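Local coordinates for protein arsenite methyltransferase (Chlamydomonas reinhardtii, PDB 5EVJ) that probably methylates trivalent arsenic, using S-adenosylmethionine as methyl donor and arsenic triglutathione as substrate, at residues Ala58-Val63 with Ser94-Tyr99; Val100-Val105 with Ser141-Ile146; Cys170-Ser175 with Gly193-Ser198; Ala224-Asn227 with Ile231-Ala234; Ser326-Ser331 with Phe337-Asp342. The protein carries 15 engineered substitutions. All blocks are in the same frame, centred on the assembly; numbering follows the deposited sequence.

Contact 1. Residues Ala58-Val63 with Ser94-Tyr99. Engineered in segment 94-99: Ala-98 (natural residue Cys).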
# COMPACT_ATOMS: atom_id res chain seq x y z
N ALA A 58 14.76 10.66 -6.09
CA ALA A 58 15.01 11.23 -7.44
C ALA A 58 13.72 11.83 -8.02
O ALA A 58 13.72 12.94 -8.53
CB ALA A 58 15.56 10.15 -8.39
N ALA A 59 12.62 11.10 -7.91
CA ALA A 59 11.33 11.50 -8.49
C ALA A 59 10.76 12.70 -7.73
O ALA A 59 10.23 13.63 -8.35
CB ALA A 59 10.34 10.32 -8.48
N LEU A 60 10.89 12.70 -6.41
CA LEU A 60 10.54 13.85 -5.54
C LEU A 60 11.28 15.15 -5.90
O LEU A 60 10.70 16.24 -5.90
CB LEU A 60 10.82 13.51 -4.06
CG LEU A 60 9.73 13.16 -2.99
CD1 LEU A 60 8.31 12.83 -3.46
CD2 LEU A 60 10.22 12.15 -1.94
N ALA A 61 12.58 15.05 -6.19
CA ALA A 61 13.35 16.27 -6.49
C ALA A 61 12.60 17.15 -7.52
O ALA A 61 12.63 18.36 -7.43
CB ALA A 61 14.75 15.94 -6.99
N ASP A 62 11.92 16.49 -8.46
CA ASP A 62 11.34 17.11 -9.64
C ASP A 62 9.85 17.38 -9.59
O ASP A 62 9.32 17.68 -10.62
CB ASP A 62 11.52 16.18 -10.85
CG ASP A 62 12.93 16.16 -11.37
OD1 ASP A 62 13.63 17.17 -11.26
OD2 ASP A 62 13.33 15.12 -11.92
N VAL A 63 9.21 17.17 -8.44
CA VAL A 63 7.79 17.39 -8.24
C VAL A 63 7.63 18.86 -7.83
O VAL A 63 8.38 19.34 -6.99
CB VAL A 63 7.26 16.47 -7.08
CG1 VAL A 63 5.87 16.86 -6.59
CG2 VAL A 63 7.28 14.98 -7.47
N SER A 94 -2.94 17.17 -2.79
CA SER A 94 -2.36 18.02 -3.76
C SER A 94 -1.49 17.30 -4.80
O SER A 94 -1.01 17.95 -5.74
CB SER A 94 -1.46 19.01 -2.99
OG SER A 94 -0.48 18.32 -2.26
N GLY A 95 -1.19 16.01 -4.56
CA GLY A 95 -0.78 15.08 -5.64
C GLY A 95 0.65 14.52 -5.52
O GLY A 95 1.09 13.78 -6.40
N ARG A 96 1.35 14.84 -4.43
CA ARG A 96 2.74 14.38 -4.21
C ARG A 96 2.84 12.89 -4.66
O ARG A 96 3.57 12.58 -5.59
CB ARG A 96 3.13 14.59 -2.71
CG ARG A 96 4.63 14.67 -2.30
CD ARG A 96 5.10 13.52 -1.41
NE ARG A 96 5.24 13.86 0.01
CZ ARG A 96 5.03 13.02 1.03
NH1 ARG A 96 4.62 11.77 0.82
NH2 ARG A 96 5.19 13.44 2.28
N ASP A 97 2.06 12.01 -4.03
CA ASP A 97 2.24 10.55 -4.24
C ASP A 97 1.82 10.16 -5.67
O ASP A 97 2.42 9.29 -6.29
CB ASP A 97 1.52 9.65 -3.15
CG ASP A 97 2.18 9.77 -1.73
OD1 ASP A 97 3.35 10.23 -1.61
OD2 ASP A 97 1.54 9.38 -0.73
N ALA A 98 0.81 10.83 -6.20
CA ALA A 98 0.38 10.53 -7.58
C ALA A 98 1.44 10.99 -8.57
O ALA A 98 1.67 10.32 -9.60
CB ALA A 98 -0.97 11.17 -7.86
N TYR A 99 2.15 12.08 -8.24
CA TYR A 99 3.18 12.58 -9.15
C TYR A 99 4.34 11.64 -9.15
O TYR A 99 4.87 11.28 -10.19
CB TYR A 99 3.65 13.97 -8.72
CG TYR A 99 2.79 15.11 -9.28
CD1 TYR A 99 1.40 15.05 -9.24
CD2 TYR A 99 3.38 16.25 -9.85
CE1 TYR A 99 0.59 16.08 -9.74
CE2 TYR A 99 2.56 17.31 -10.34
CZ TYR A 99 1.18 17.20 -10.30
OH TYR A 99 0.36 18.21 -10.78

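Contact 2. Residues Val100-Val105 with Ser141-Ile146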
# COMPACT_ATOMS: atom_id res chain seq x y z
N VAL A 100 4.69 11.13 -7.97
CA VAL A 100 5.74 10.17 -7.90
C VAL A 100 5.37 8.91 -8.65
O VAL A 100 6.17 8.34 -9.38
CB VAL A 100 6.06 9.84 -6.45
CG1 VAL A 100 7.04 8.67 -6.40
CG2 VAL A 100 6.57 11.10 -5.77
N ALA A 101 4.14 8.45 -8.45
CA ALA A 101 3.74 7.21 -9.15
C ALA A 101 3.74 7.39 -10.70
O ALA A 101 4.18 6.51 -11.47
CB ALA A 101 2.38 6.80 -8.65
N ALA A 102 3.23 8.56 -11.13
CA ALA A 102 3.09 8.90 -12.53
C ALA A 102 4.45 8.73 -13.17
O ALA A 102 4.57 8.22 -14.26
CB ALA A 102 2.62 10.33 -12.65
N LYS A 103 5.50 9.10 -12.45
CA LYS A 103 6.85 8.85 -12.96
C LYS A 103 7.22 7.38 -12.96
O LYS A 103 7.73 6.80 -13.95
CB LYS A 103 7.90 9.58 -12.15
CG LYS A 103 9.27 9.19 -12.69
CD LYS A 103 10.43 9.90 -12.01
CE LYS A 103 11.72 9.70 -12.82
NZ LYS A 103 12.03 8.23 -13.01
N LEU A 104 6.99 6.74 -11.81
CA LEU A 104 7.56 5.39 -11.68
C LEU A 104 6.84 4.37 -12.49
O LEU A 104 7.39 3.28 -12.72
CB LEU A 104 7.66 4.93 -10.18
CG LEU A 104 8.72 5.68 -9.36
CD1 LEU A 104 8.76 5.09 -7.97
CD2 LEU A 104 10.09 5.54 -10.01
N VAL A 105 5.58 4.65 -12.87
CA VAL A 105 4.94 3.72 -13.82
C VAL A 105 5.33 3.93 -15.27
O VAL A 105 4.85 3.15 -16.17
CB VAL A 105 3.40 3.74 -13.78
CG1 VAL A 105 2.93 3.39 -12.37
CG2 VAL A 105 2.86 5.09 -14.23
N SER A 141 0.43 14.24 -19.71
CA SER A 141 0.16 13.68 -18.37
C SER A 141 -0.49 12.29 -18.47
O SER A 141 -1.42 12.08 -19.28
CB SER A 141 -0.73 14.63 -17.61
OG SER A 141 -1.21 14.04 -16.43
N ASN A 142 0.03 11.32 -17.71
CA ASN A 142 -0.68 10.05 -17.57
C ASN A 142 -1.51 10.04 -16.23
O ASN A 142 -1.86 8.99 -15.74
CB ASN A 142 0.31 8.91 -17.68
CG ASN A 142 1.46 8.97 -16.61
OD1 ASN A 142 1.65 9.96 -15.89
ND2 ASN A 142 2.21 7.84 -16.48
N MET A 143 -1.86 11.22 -15.69
CA MET A 143 -2.66 11.38 -14.47
C MET A 143 -4.08 11.92 -14.71
O MET A 143 -4.31 12.73 -15.57
CB MET A 143 -1.96 12.32 -13.47
CG MET A 143 -0.56 11.85 -13.11
SD MET A 143 0.31 12.92 -11.89
CE MET A 143 1.18 13.88 -13.12
N THR A 144 -5.02 11.48 -13.89
CA THR A 144 -6.40 11.85 -13.90
C THR A 144 -6.68 12.04 -12.43
O THR A 144 -6.45 11.14 -11.60
CB THR A 144 -7.30 10.70 -14.44
OG1 THR A 144 -6.82 10.23 -15.72
CG2 THR A 144 -8.79 11.13 -14.57
N PHE A 145 -7.12 13.24 -12.08
CA PHE A 145 -7.57 13.50 -10.74
C PHE A 145 -9.06 13.66 -10.75
O PHE A 145 -9.57 14.40 -11.54
CB PHE A 145 -6.91 14.76 -10.27
CG PHE A 145 -5.44 14.60 -10.12
CD1 PHE A 145 -4.91 13.87 -9.02
CD2 PHE A 145 -4.58 15.10 -11.06
CE1 PHE A 145 -3.55 13.69 -8.90
CE2 PHE A 145 -3.22 14.93 -10.95
CZ PHE A 145 -2.69 14.25 -9.85
N ILE A 146 -9.78 12.94 -9.89
CA ILE A 146 -11.22 13.14 -9.81
C ILE A 146 -11.64 13.41 -8.39
O ILE A 146 -10.96 13.03 -7.43
CB ILE A 146 -12.02 11.98 -10.44
CG1 ILE A 146 -11.90 10.71 -9.63
CG2 ILE A 146 -11.54 11.68 -11.85
CD1 ILE A 146 -11.98 9.49 -10.52

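Contact 3. Residues Cys170-Ser175 with Gly193-Ser198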
# COMPACT_ATOMS: atom_id res chain seq x y z
N CYS A 170 -1.99 7.62 4.87
CA CYS A 170 -2.47 8.19 6.13
C CYS A 170 -3.73 8.94 6.00
O CYS A 170 -3.80 10.05 6.52
CB CYS A 170 -1.46 9.21 6.68
SG CYS A 170 -0.68 8.81 8.26
N VAL A 171 -4.72 8.38 5.30
CA VAL A 171 -6.04 8.98 5.21
C VAL A 171 -7.12 7.96 5.57
O VAL A 171 -8.30 8.31 5.72
CB VAL A 171 -6.41 9.54 3.79
CG1 VAL A 171 -5.61 10.80 3.36
CG2 VAL A 171 -6.42 8.44 2.73
N ILE A 172 -6.77 6.70 5.73
CA ILE A 172 -7.82 5.74 5.97
C ILE A 172 -8.36 5.76 7.41
O ILE A 172 -9.52 5.42 7.65
CB ILE A 172 -7.46 4.35 5.42
CG1 ILE A 172 -7.02 4.51 3.96
CG2 ILE A 172 -8.61 3.36 5.59
CD1 ILE A 172 -6.85 3.25 3.16
N ASN A 173 -7.55 6.21 8.36
CA ASN A 173 -8.03 6.34 9.74
C ASN A 173 -9.11 7.38 9.86
O ASN A 173 -9.79 7.44 10.88
CB ASN A 173 -6.91 6.69 10.73
CG ASN A 173 -5.87 5.56 10.90
OD1 ASN A 173 -4.89 5.74 11.63
ND2 ASN A 173 -6.07 4.40 10.22
N LEU A 174 -9.25 8.22 8.85
CA LEU A 174 -10.23 9.29 8.93
C LEU A 174 -11.50 8.88 8.26
O LEU A 174 -12.52 9.52 8.43
CB LEU A 174 -9.69 10.59 8.34
CG LEU A 174 -8.42 11.10 9.02
CD1 LEU A 174 -7.28 10.23 8.54
CD2 LEU A 174 -8.15 12.54 8.65
N SER A 175 -11.47 7.80 7.52
CA SER A 175 -12.70 7.30 6.95
C SER A 175 -13.78 7.09 8.02
O SER A 175 -13.50 6.56 9.08
CB SER A 175 -12.48 5.99 6.20
OG SER A 175 -13.74 5.46 5.78
N GLY A 193 -3.32 -8.03 -8.30
CA GLY A 193 -3.01 -6.67 -7.83
C GLY A 193 -2.81 -6.56 -6.34
O GLY A 193 -2.96 -7.51 -5.60
N GLU A 194 -2.54 -5.35 -5.89
CA GLU A 194 -2.21 -5.13 -4.54
C GLU A 194 -2.74 -3.74 -4.05
O GLU A 194 -2.61 -2.73 -4.74
CB GLU A 194 -0.67 -5.14 -4.41
CG GLU A 194 -0.16 -4.97 -2.99
CD GLU A 194 1.33 -4.60 -2.87
OE1 GLU A 194 2.09 -4.68 -3.87
OE2 GLU A 194 1.77 -4.25 -1.74
N MET A 195 -3.25 -3.71 -2.82
CA MET A 195 -3.37 -2.48 -2.09
C MET A 195 -2.14 -2.33 -1.23
O MET A 195 -1.87 -3.16 -0.43
CB MET A 195 -4.61 -2.45 -1.22
CG MET A 195 -4.74 -1.11 -0.48
SD MET A 195 -6.42 -0.99 0.23
CE MET A 195 -6.21 0.62 1.03
N HIS A 196 -1.40 -1.25 -1.42
CA HIS A 196 -0.12 -1.00 -0.83
C HIS A 196 -0.24 0.42 -0.22
O HIS A 196 -0.30 1.40 -0.94
CB HIS A 196 0.93 -1.00 -1.89
CG HIS A 196 2.33 -1.02 -1.39
ND1 HIS A 196 2.97 0.13 -0.93
CD2 HIS A 196 3.26 -1.99 -1.39
CE1 HIS A 196 4.22 -0.16 -0.64
NE2 HIS A 196 4.41 -1.44 -0.85
N PHE A 197 -0.20 0.53 1.09
CA PHE A 197 -0.55 1.81 1.73
C PHE A 197 0.05 1.94 3.14
O PHE A 197 0.39 0.94 3.78
CB PHE A 197 -2.07 1.94 1.74
CG PHE A 197 -2.75 1.18 2.82
CD1 PHE A 197 -2.83 -0.21 2.79
CD2 PHE A 197 -3.37 1.88 3.85
CE1 PHE A 197 -3.52 -0.92 3.79
CE2 PHE A 197 -4.06 1.23 4.83
CZ PHE A 197 -4.12 -0.19 4.82
N SER A 198 0.24 3.17 3.57
CA SER A 198 0.79 3.42 4.88
C SER A 198 -0.24 4.14 5.71
O SER A 198 -1.07 4.91 5.19
CB SER A 198 2.11 4.23 4.80
OG SER A 198 1.86 5.46 4.13
O HOH W 1 -3.84 5.49 4.25

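Contact 4. Residues Ala224-Asn227 with Ile231-Ala234. Engineered in segment 231-234: Ala-234 (natural residue Cys).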
# COMPACT_ATOMS: atom_id res chain seq x y z
N ALA A 224 -6.92 5.64 14.91
CA ALA A 224 -5.91 4.64 14.60
C ALA A 224 -6.35 3.37 15.33
O ALA A 224 -6.63 3.42 16.53
CB ALA A 224 -4.54 5.08 15.06
N LEU A 225 -6.46 2.26 14.59
CA LEU A 225 -6.85 0.96 15.13
C LEU A 225 -5.67 0.16 15.72
O LEU A 225 -4.49 0.31 15.31
CB LEU A 225 -7.45 0.10 13.99
CG LEU A 225 -8.88 0.33 13.43
CD1 LEU A 225 -9.37 -0.83 12.58
CD2 LEU A 225 -9.94 0.54 14.50
N TYR A 226 -6.01 -0.66 16.71
CA TYR A 226 -5.23 -1.78 17.11
C TYR A 226 -4.82 -2.54 15.81
O TYR A 226 -5.67 -3.00 15.03
CB TYR A 226 -6.05 -2.64 18.07
CG TYR A 226 -5.39 -3.94 18.46
CD1 TYR A 226 -3.94 -4.09 18.53
CD2 TYR A 226 -6.18 -5.06 18.76
CE1 TYR A 226 -3.35 -5.31 18.90
CE2 TYR A 226 -5.59 -6.29 19.10
CZ TYR A 226 -4.21 -6.43 19.19
OH TYR A 226 -3.78 -7.71 19.59
N ASN A 227 -3.53 -2.69 15.56
CA ASN A 227 -3.17 -3.33 14.32
C ASN A 227 -3.88 -4.66 14.05
O ASN A 227 -4.18 -4.96 12.89
CB ASN A 227 -1.64 -3.45 14.11
CG ASN A 227 -1.02 -4.55 14.90
OD1 ASN A 227 -0.21 -5.31 14.39
ND2 ASN A 227 -1.38 -4.67 16.15
N ILE A 231 -6.18 -5.92 10.74
CA ILE A 231 -5.93 -7.17 10.00
C ILE A 231 -7.25 -7.96 9.83
O ILE A 231 -7.57 -8.45 8.72
CB ILE A 231 -4.77 -8.05 10.66
CG1 ILE A 231 -3.40 -7.30 10.53
CG2 ILE A 231 -4.70 -9.49 10.03
CD1 ILE A 231 -2.18 -8.01 11.19
N ARG A 232 -7.99 -8.06 10.91
CA ARG A 232 -9.29 -8.74 10.92
C ARG A 232 -10.26 -8.14 9.88
O ARG A 232 -10.92 -8.88 9.16
CB ARG A 232 -9.98 -8.70 12.33
CG ARG A 232 -9.19 -9.46 13.44
CD ARG A 232 -9.76 -9.29 14.88
NE ARG A 232 -9.19 -10.29 15.81
CZ ARG A 232 -8.39 -10.03 16.88
NH1 ARG A 232 -8.07 -8.79 17.21
NH2 ARG A 232 -7.97 -11.03 17.68
N LEU A 233 -10.35 -6.81 9.85
CA LEU A 233 -11.27 -6.12 8.96
C LEU A 233 -10.75 -6.35 7.54
O LEU A 233 -11.49 -6.79 6.67
CB LEU A 233 -11.27 -4.65 9.30
CG LEU A 233 -12.06 -3.70 8.40
CD1 LEU A 233 -13.59 -4.00 8.35
CD2 LEU A 233 -11.71 -2.26 8.84
N ALA A 234 -9.46 -6.18 7.31
CA ALA A 234 -8.95 -6.51 5.97
C ALA A 234 -9.32 -7.89 5.54
O ALA A 234 -9.65 -8.16 4.36
CB ALA A 234 -7.46 -6.30 5.87

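Contact 5. Residues Ser326-Ser331 with Phe337-Asp342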
# COMPACT_ATOMS: atom_id res chain seq x y z
N SER A 326 2.24 -17.05 -4.16
CA SER A 326 1.21 -16.34 -4.91
C SER A 326 1.59 -14.86 -5.00
O SER A 326 1.40 -14.23 -6.06
CB SER A 326 -0.20 -16.47 -4.19
OG SER A 326 -0.73 -17.78 -4.38
N MET A 327 2.04 -14.29 -3.89
CA MET A 327 2.35 -12.88 -3.89
C MET A 327 3.49 -12.40 -4.81
O MET A 327 3.52 -11.20 -5.21
CB MET A 327 2.66 -12.41 -2.46
CG MET A 327 1.47 -12.63 -1.50
SD MET A 327 1.77 -12.20 0.24
CE MET A 327 0.18 -12.66 0.98
N VAL A 328 4.48 -13.28 -5.03
CA VAL A 328 5.64 -12.92 -5.82
C VAL A 328 5.49 -13.64 -7.15
O VAL A 328 6.01 -13.17 -8.13
CB VAL A 328 7.00 -13.31 -5.16
CG1 VAL A 328 7.05 -12.68 -3.77
CG2 VAL A 328 7.23 -14.84 -5.16
N GLY A 329 4.71 -14.72 -7.21
CA GLY A 329 4.73 -15.36 -8.51
C GLY A 329 3.42 -15.44 -9.27
O GLY A 329 3.36 -16.18 -10.26
N GLU A 330 2.37 -14.78 -8.78
CA GLU A 330 1.02 -14.90 -9.41
C GLU A 330 0.43 -13.52 -9.41
O GLU A 330 -0.68 -13.36 -9.79
CB GLU A 330 0.05 -15.84 -8.61
CG GLU A 330 0.20 -17.37 -8.86
CD GLU A 330 -0.21 -18.24 -7.62
OE1 GLU A 330 -1.27 -17.98 -7.04
OE2 GLU A 330 0.53 -19.18 -7.17
N SER A 331 1.18 -12.55 -8.93
CA SER A 331 0.81 -11.17 -8.93
C SER A 331 1.50 -10.40 -10.06
O SER A 331 2.11 -10.98 -10.97
CB SER A 331 1.28 -10.55 -7.63
OG SER A 331 2.74 -10.42 -7.63
N PHE A 337 10.11 -13.31 -10.91
CA PHE A 337 10.29 -14.44 -10.00
C PHE A 337 10.08 -15.72 -10.73
O PHE A 337 9.24 -15.76 -11.57
CB PHE A 337 9.26 -14.42 -8.87
CG PHE A 337 9.59 -13.39 -7.86
CD1 PHE A 337 9.15 -12.11 -8.03
CD2 PHE A 337 10.39 -13.73 -6.73
CE1 PHE A 337 9.48 -11.12 -7.09
CE2 PHE A 337 10.72 -12.75 -5.79
CZ PHE A 337 10.29 -11.45 -5.96
N THR A 338 10.78 -16.79 -10.34
CA THR A 338 10.46 -18.13 -10.80
C THR A 338 9.94 -18.87 -9.60
O THR A 338 10.51 -18.79 -8.49
CB THR A 338 11.77 -18.86 -11.28
OG1 THR A 338 12.51 -18.02 -12.19
CG2 THR A 338 11.55 -20.26 -11.94
N ILE A 339 8.88 -19.63 -9.83
CA ILE A 339 8.30 -20.51 -8.86
C ILE A 339 8.55 -21.90 -9.31
O ILE A 339 8.20 -22.28 -10.43
CB ILE A 339 6.75 -20.38 -8.82
CG1 ILE A 339 6.36 -18.94 -8.50
CG2 ILE A 339 6.24 -21.17 -7.66
CD1 ILE A 339 6.93 -18.46 -7.15
N ILE A 340 9.11 -22.71 -8.43
CA ILE A 340 9.26 -24.10 -8.79
C ILE A 340 8.29 -24.86 -7.93
O ILE A 340 8.26 -24.72 -6.71
CB ILE A 340 10.71 -24.54 -8.47
CG1 ILE A 340 11.68 -23.87 -9.46
CG2 ILE A 340 10.82 -26.02 -8.61
CD1 ILE A 340 12.98 -23.37 -8.85
N GLY A 341 7.52 -25.71 -8.56
CA GLY A 341 6.51 -26.47 -7.87
C GLY A 341 5.14 -25.96 -8.23
O GLY A 341 4.98 -25.13 -9.12
N ASP A 342 4.13 -26.46 -7.53
CA ASP A 342 2.79 -25.95 -7.66
C ASP A 342 1.97 -26.42 -6.45
O ASP A 342 2.54 -26.75 -5.41
CB ASP A 342 2.21 -26.43 -8.99
CG ASP A 342 2.11 -27.90 -9.06
OD1 ASP A 342 2.18 -28.56 -7.99
OD2 ASP A 342 1.97 -28.42 -10.18

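Contact 1. Residues Ala58-Val63 with Ser94-Tyr99
Val-63 meets Tyr-99 through both of its methyl groups. CG2 rests 4.0 Å from CB of Tyr-99, and CG1, turned away from the valine's own backbone nitrogen (chi1 167°), comes within 4.1 Å of ring atom CD2. The valine therefore straddles the root of the tyrosine, and its approach to the ring is oblique. One turn back on helix 54-61, Leu-60 sends its CD1 branch to 3.9 Å from CD of Arg-96, so the leucine touches the aliphatic part of the arginine and not its charged end. Helix 65-69 adds Val-67 against Tyr-99 and Lys-68 against Val-63.

The receiving segment is the glycine-rich loop and first helical turn that follow strand 86-90, consistent with the nucleotide-binding motif of Rossmann-like, AdoMet-dependent methyltransferases. Gly-95 stands right before helix 96-104. With its positive phi, a CB there would jam against the preceding carbonyl oxygen and crowd CE1 of Tyr-99, which explains the glycine.

Polar bonding is confined to each segment or leads outside. Arg-96, bent at its second and third torsions, folds back so that NH1 forms a salt bridge of 3.1 Å to OD1 of Asp-97. The carboxylate oxygen lies close to the guanidinium plane and is met on its syn side, while NH1 also bonds Gly-75 O. The other oxygen of Asp-97 is taken by Asn-169, and Tyr-99 ties its hydroxyl to the carbonyl of Ala-124.

Contact 2. Residues Val100-Val105 with Ser141-Ile146
Ala-102 presents its methyl group and its carbonyl to Asn-142 and Met-143, where helix 96-104 lies against strand 143-147, an outermost strand of the Rossmann-like methyltransferase sheet. The amide of Asn-142 turns its ND2 to that carbonyl and its OD1 to the methyl. ND2 donates to Ala-102 O over 3.3 Å, almost straight at 167°; the acceptor lies in the amide plane and is reached in its carbonyl plane, on a lone pair. OD1 of Asn-142 sits 3.4 Å from Ala-102 CB, buried by the contact and with no partner in the model. Holding CG between backbone N and carbonyl (chi1 58°) points the amide at the helix; ND2 also bonds Gly-109 O, just ahead of strand 110-115, and packs against Val-105 CG2. A leucine in place of Asn-142 would probably leave the carbonyls of Ala-102 and Gly-109 each short of a donor, although Tyr-138 OH still bonds the former. Met-143 wraps the alanine methyl from another direction: CG and SD both lie 3.6 Å from Ala-102 CB, and the chain turns at its last torsion to bring CE to 3.9 Å. At the start of the strand, Met-143 N donates back to Ser-141 OG at 3.0 Å, closing an ST turn.

Contact 3. Residues Cys170-Ser175 with Gly193-Ser198
Ile-172 and Met-195 reach for each other tip to tip, with CD1 of the isoleucine 3.4 Å from CE of the methionine. This is the dense part of the contact. The same CD1 is 3.8 Å from both CD2 and CE2 of Phe-197, whose side chain crosses that of Ile-172 at about a right angle. Met-195 runs fully extended beyond CG, which carries its CE over the centre of the Phe-197 ring, 3.8 Å above the plane. One terminal methyl thus touches both the ring and the isoleucine, and the three side chains close into a single apolar cluster. Ala-185 of helix 178-188 adds to it from the methionine side.

The segments bracket a beta-alpha-beta crossover: strand 163-169 ends in the loop holding residues 170-175, the chain returns through helix 178-188, and strand 193-202 then runs parallel to the first. Asp-199, just beyond the segment, accepts weak bonds from the backbone nitrogens of Ile-172 and Asn-173.

Packing is looser where the loop leaves the sheet, and backbone bonds and water take over. Cys-170 N donates to Ser-198 O over 2.9 Å at 158°. A water gives a second hydrogen to Ser-198 O at 3.0 Å while accepting from Val-171 N at 3.2 Å, so the water links the two backbones a second time, beside the direct bond from Cys-170. Its oxygen lies in the plane of the Phe-197 ring, at the edge. The side chain of Cys-170 points away from the strand, and its SG is joined to Cys-74 in a disulfide.

Contact 4. Residues Ala224-Asn227 with Ile231-Ala234
The first turn of helix 227-237 closes here, with Ile-231 N donating to Asn-227 O in an i+4 to i helical bond, the one hydrogen bond between the segments. It measures 3.1 Å with an N-H...O angle of 162°. The isoleucine side chain leans over the same oxygen. Its CG1, pointed away from its own carbonyl carbon (chi1 -67°), comes to 3.4 Å from Asn-227 O, and the methyl CD1 ends 4.0 Å from it. The carbonyl is therefore gripped by one N-H and flanked by aliphatic carbon, while Pro-242 touches the isoleucine from elsewhere.

Tyr-226 holds the N-cap position. On the outer side Arg-232, stretched from CG to NE, swings back along the helix toward the tyrosine and brings NH1 to 4.0 Å from ring atom CE2. The carbon lies near the guanidinium plane, at its edge. Ring and guanidinium are turned 54° apart, so the two groups neither stack nor lie flat on each other. Each polar end has a partner in the intervening turn: NH1 of Arg-232 forms a salt bridge with Asp-229, and the hydroxyl of Tyr-226 bonds Asn-228.

Ahead of the cap, the backbones of Leu-225 and Asn-227 bond to Val-202 at the end of strand 193-202, and Leu-225 and Leu-233 both touch Lys-178 of helix 178-188. With NH1 placed obliquely to the ring and the planes so far from parallel, the arginine's approach to the tyrosine reads as loose van der Waals contact at the surface. Its charge is paired with Asp-229, and the backbone bond is the specific link between the segments.

Contact 5. Residues Ser326-Ser331 with Phe337-Asp342
One face of the Phe-337 ring is occupied by Val-328, whose CB sits 3.5 Å from the ring centroid and only 3° off the normal, a nearly ideal CH-pi contact. The two methyls spread over the same face: CG2 settles 3.7 Å from CD2 and CG1 lies 4.1 Å from CZ. Near the root of the ring, Val-328 O approaches CD1 at 3.3 Å. Two further aromatics meet the phenylalanine, Phe-312 edge-to-face and Tyr-293 with its plane at about 45°. Were Phe-337 an alanine, Val-328 would probably face a gap, and Phe-312 and Tyr-293 would lose the ring they pack on.

The contact seats the last turn of helix 322-329 on strand 337-340, an outermost strand of the small antiparallel sheet that also holds 289-293 and 318-320. Thr-338 and Ile-340 bond through their backbones to strand 289-293, while Phe-337 and Ile-339 aim their side chains at the helix. CG1 of Ile-339 lies 3.9 Å from the CA of Gly-329, and its CD1 also nears CG2 of Val-328. A CB on Gly-329 would run straight into that isoleucine, so the glycine lets helix and strand come close.

Polar groups tie down the helix end away from the ring. Ser-326 OG donates to Glu-330 OE1 at 2.7 Å, meeting it from above the carboxylate plane, and Gln-279 NE2 bonds the same oxygen. Ser-331 OG donates to Met-327 O at 2.7 Å, coming from above the carbonyl plane, 54° out of it.

In the fold
Contacts 1 and 2 share helix 96-104 and touch, their centres 9 Å apart: Leu-60 CD1 packs 3.4 Å from Val-100 CG2, and Tyr-99 CD1 lies 3.6 Å from Met-143 SD, so the helix is held between helix 54-61 and the sheet. Contact 3 reaches the same sheet as contact 2, 18 Å away between centres. It also touches contact 4, where Asn-173 OD1 meets Ala-224 CA at 3.3 Å. Contact 5 belongs to the separate antiparallel sheet; its nearest atoms come within about 5 Å of contact 3 without touching. The glycine-rich turn in contact 1 marks the probable cofactor side; the bound sodium ion is about 12 Å from the Phe-337 side chain.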